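Local coordinates for four helix bundle protein (Bacteroides thetaiotaomicron VPI-5482, PDB 2RLD) that is of unknown function but binds calcium and belongs to the 23S rRNA-intervening sequence protein family of four-helix bundles, at residues Lys40-Ser45 with Glu80-Leu85. Sequence-based numbering, arbitrary orientation.
Sequences KQILRS and EYWLEL. With EDO (1,2-ethanediol), chain L.
Q41 lies along one face of the W82 indole. Its CB, 3.4 Å from W82 CE2, makes a CH-pi contact over the face of the five-membered ring. CG moves out past the rim of the six-membered ring, 3.5 Å from W82 CZ2. There the chain bends (chi2 -87°), bringing CD near both W82 CZ2 and C1 of a 1,2-ethanediol, with the amide plane 30° from the indole. At the tip NE2 gives a weak hydrogen bond, 3.3 Å, to O1 of the diol, which also bonds S48 of the second subunit. Y81 CD2 sits over the opposite indole face, while W82 NE1 is held by E78 of its own helix. The contact joins helices 38-57 and 62-88 of the four-helix bundle, their segments running antiparallel but inclined, with axes 9.6 Å apart at closest approach. Deeper in, I42 CG1, anti to the backbone N, packs 3.8 Å from W82 CB and carries CD1 to 3.6 Å from L83 CD2. With the indole cut back to alanine, Q41 CB and CG are likely to lose the flat surface they rest on and E78 OE2 its N-H donor. S45 OG approaches the indole edge, 3.8 Å from W82 CD1, and is hydrogen-bonded to T79 OG1.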
loop_
_atom_site.group_PDB
_atom_site.type_symbol
_atom_site.label_atom_id
_atom_site.label_comp_id
_atom_site.label_asym_id
_atom_site.label_seq_id
_atom_site.Cartn_x
_atom_site.Cartn_y
_atom_site.Cartn_z
ATOM N N LYS C 40 -1.163 -7.079 -9.836
ATOM C CA LYS C 40 -1.559 -5.803 -9.225
ATOM C C LYS C 40 -0.482 -4.747 -9.395
ATOM O O LYS C 40 -0.781 -3.572 -9.674
ATOM C CB LYS C 40 -1.881 -5.984 -7.751
ATOM C CG LYS C 40 -2.890 -7.018 -7.471
ATOM N N GLN C 41 0.772 -5.165 -9.302
ATOM C CA GLN C 41 1.897 -4.244 -9.451
ATOM C C GLN C 41 1.908 -3.651 -10.851
ATOM O O GLN C 41 2.025 -2.441 -11.023
ATOM C CB GLN C 41 3.217 -4.921 -9.180
ATOM C CG GLN C 41 3.404 -5.405 -7.767
ATOM C CD GLN C 41 3.958 -4.361 -6.863
ATOM O OE1 GLN C 41 3.610 -3.184 -6.978
ATOM N NE2 GLN C 41 4.831 -4.774 -5.943
ATOM N N ILE C 42 1.719 -4.493 -11.866
ATOM C CA ILE C 42 1.812 -4.020 -13.243
ATOM C C ILE C 42 0.560 -3.281 -13.688
ATOM O O ILE C 42 0.638 -2.402 -14.555
ATOM C CB ILE C 42 2.175 -5.175 -14.230
ATOM C CG1 ILE C 42 2.746 -4.583 -15.521
ATOM C CG2 ILE C 42 1.000 -6.110 -14.486
ATOM C CD1 ILE C 42 3.118 -5.607 -16.580
ATOM N N LEU C 43 -0.595 -3.606 -13.106
ATOM C CA LEU C 43 -1.785 -2.796 -13.343
ATOM C C LEU C 43 -1.523 -1.357 -12.938
ATOM O O LEU C 43 -1.823 -0.420 -13.677
ATOM C CB LEU C 43 -2.963 -3.342 -12.542
ATOM C CG LEU C 43 -4.244 -2.512 -12.640
ATOM C CD1 LEU C 43 -4.779 -2.434 -14.072
ATOM C CD2 LEU C 43 -5.275 -3.114 -11.671
ATOM N N ARG C 44 -0.913 -1.188 -11.772
ATOM C CA ARG C 44 -0.590 0.140 -11.271
ATOM C C ARG C 44 0.459 0.859 -12.125
ATOM O O ARG C 44 0.240 2.001 -12.571
ATOM C CB ARG C 44 -0.119 0.067 -9.817
ATOM C CG ARG C 44 0.164 1.435 -9.187
ATOM N N SER C 45 1.589 0.217 -12.378
ATOM C CA SER C 45 2.649 0.888 -13.102
ATOM C C SER C 45 2.227 1.155 -14.542
ATOM O O SER C 45 2.417 2.258 -15.035
ATOM C CB SER C 45 3.987 0.125 -13.010
ATOM O OG SER C 45 3.998 -1.116 -13.701
ATOM N N GLU C 80 8.086 -2.526 -17.625
ATOM C CA GLU C 80 8.996 -3.397 -18.404
ATOM C C GLU C 80 9.650 -4.460 -17.512
ATOM O O GLU C 80 9.836 -5.600 -17.918
ATOM C CB GLU C 80 9.984 -2.516 -19.179
ATOM C CG GLU C 80 9.247 -1.852 -20.369
ATOM C CD GLU C 80 9.674 -0.430 -20.698
ATOM O OE1 GLU C 80 10.753 0.001 -20.237
ATOM O OE2 GLU C 80 8.900 0.257 -21.413
ATOM N N TYR C 81 9.976 -4.082 -16.286
ATOM C CA TYR C 81 10.484 -5.031 -15.290
ATOM C C TYR C 81 9.456 -6.118 -15.044
ATOM O O TYR C 81 9.762 -7.314 -15.123
ATOM C CB TYR C 81 10.787 -4.299 -13.969
ATOM C CG TYR C 81 11.075 -5.221 -12.769
ATOM C CD1 TYR C 81 12.314 -5.795 -12.577
ATOM C CD2 TYR C 81 10.090 -5.474 -11.839
ATOM C CE1 TYR C 81 12.559 -6.632 -11.469
ATOM C CE2 TYR C 81 10.304 -6.323 -10.743
ATOM C CZ TYR C 81 11.536 -6.902 -10.575
ATOM O OH TYR C 81 11.743 -7.689 -9.461
ATOM N N TRP C 82 8.224 -5.713 -14.750
ATOM C CA TRP C 82 7.184 -6.723 -14.456
ATOM C C TRP C 82 6.935 -7.609 -15.675
ATOM O O TRP C 82 6.782 -8.828 -15.530
ATOM C CB TRP C 82 5.860 -6.093 -13.947
ATOM C CG TRP C 82 6.009 -5.435 -12.598
ATOM C CD1 TRP C 82 5.940 -4.090 -12.311
ATOM C CD2 TRP C 82 6.299 -6.096 -11.364
ATOM N NE1 TRP C 82 6.162 -3.892 -10.956
ATOM C CE2 TRP C 82 6.397 -5.101 -10.363
ATOM C CE3 TRP C 82 6.496 -7.447 -11.009
ATOM C CZ2 TRP C 82 6.675 -5.407 -9.041
ATOM C CZ3 TRP C 82 6.739 -7.746 -9.687
ATOM C CH2 TRP C 82 6.842 -6.725 -8.717
ATOM N N LEU C 83 6.963 -7.031 -16.876
ATOM C CA LEU C 83 6.745 -7.847 -18.077
ATOM C C LEU C 83 7.851 -8.900 -18.222
ATOM O O LEU C 83 7.619 -10.052 -18.593
ATOM C CB LEU C 83 6.691 -6.964 -19.314
ATOM C CG LEU C 83 5.428 -6.119 -19.482
ATOM C CD1 LEU C 83 5.604 -5.126 -20.640
ATOM C CD2 LEU C 83 4.150 -7.008 -19.681
ATOM N N GLU C 84 9.078 -8.493 -17.969
ATOM C CA GLU C 84 10.205 -9.402 -18.085
ATOM C C GLU C 84 10.081 -10.545 -17.080
ATOM O O GLU C 84 10.318 -11.729 -17.387
ATOM C CB GLU C 84 11.502 -8.635 -17.831
ATOM C CG GLU C 84 12.743 -9.462 -18.163
ATOM C CD GLU C 84 14.056 -8.681 -18.029
ATOM O OE1 GLU C 84 14.026 -7.431 -17.906
ATOM O OE2 GLU C 84 15.117 -9.339 -18.068
ATOM N N LEU C 85 9.728 -10.189 -15.851
ATOM C CA LEU C 85 9.473 -11.209 -14.825
ATOM C C LEU C 85 8.360 -12.184 -15.226
ATOM O O LEU C 85 8.499 -13.401 -15.064
ATOM C CB LEU C 85 9.152 -10.531 -13.487
ATOM C CG LEU C 85 9.113 -11.407 -12.250
ATOM C CD1 LEU C 85 10.291 -12.368 -12.146
ATOM C CD2 LEU C 85 8.997 -10.490 -11.025
HETATM C C1 EDO L . 6.602 -1.901 -6.460
HETATM O O1 EDO L . 6.933 -2.372 -5.158
HETATM C C2 EDO L . 7.723 -0.994 -6.930
HETATM O O2 EDO L . 7.334 0.370 -6.795
#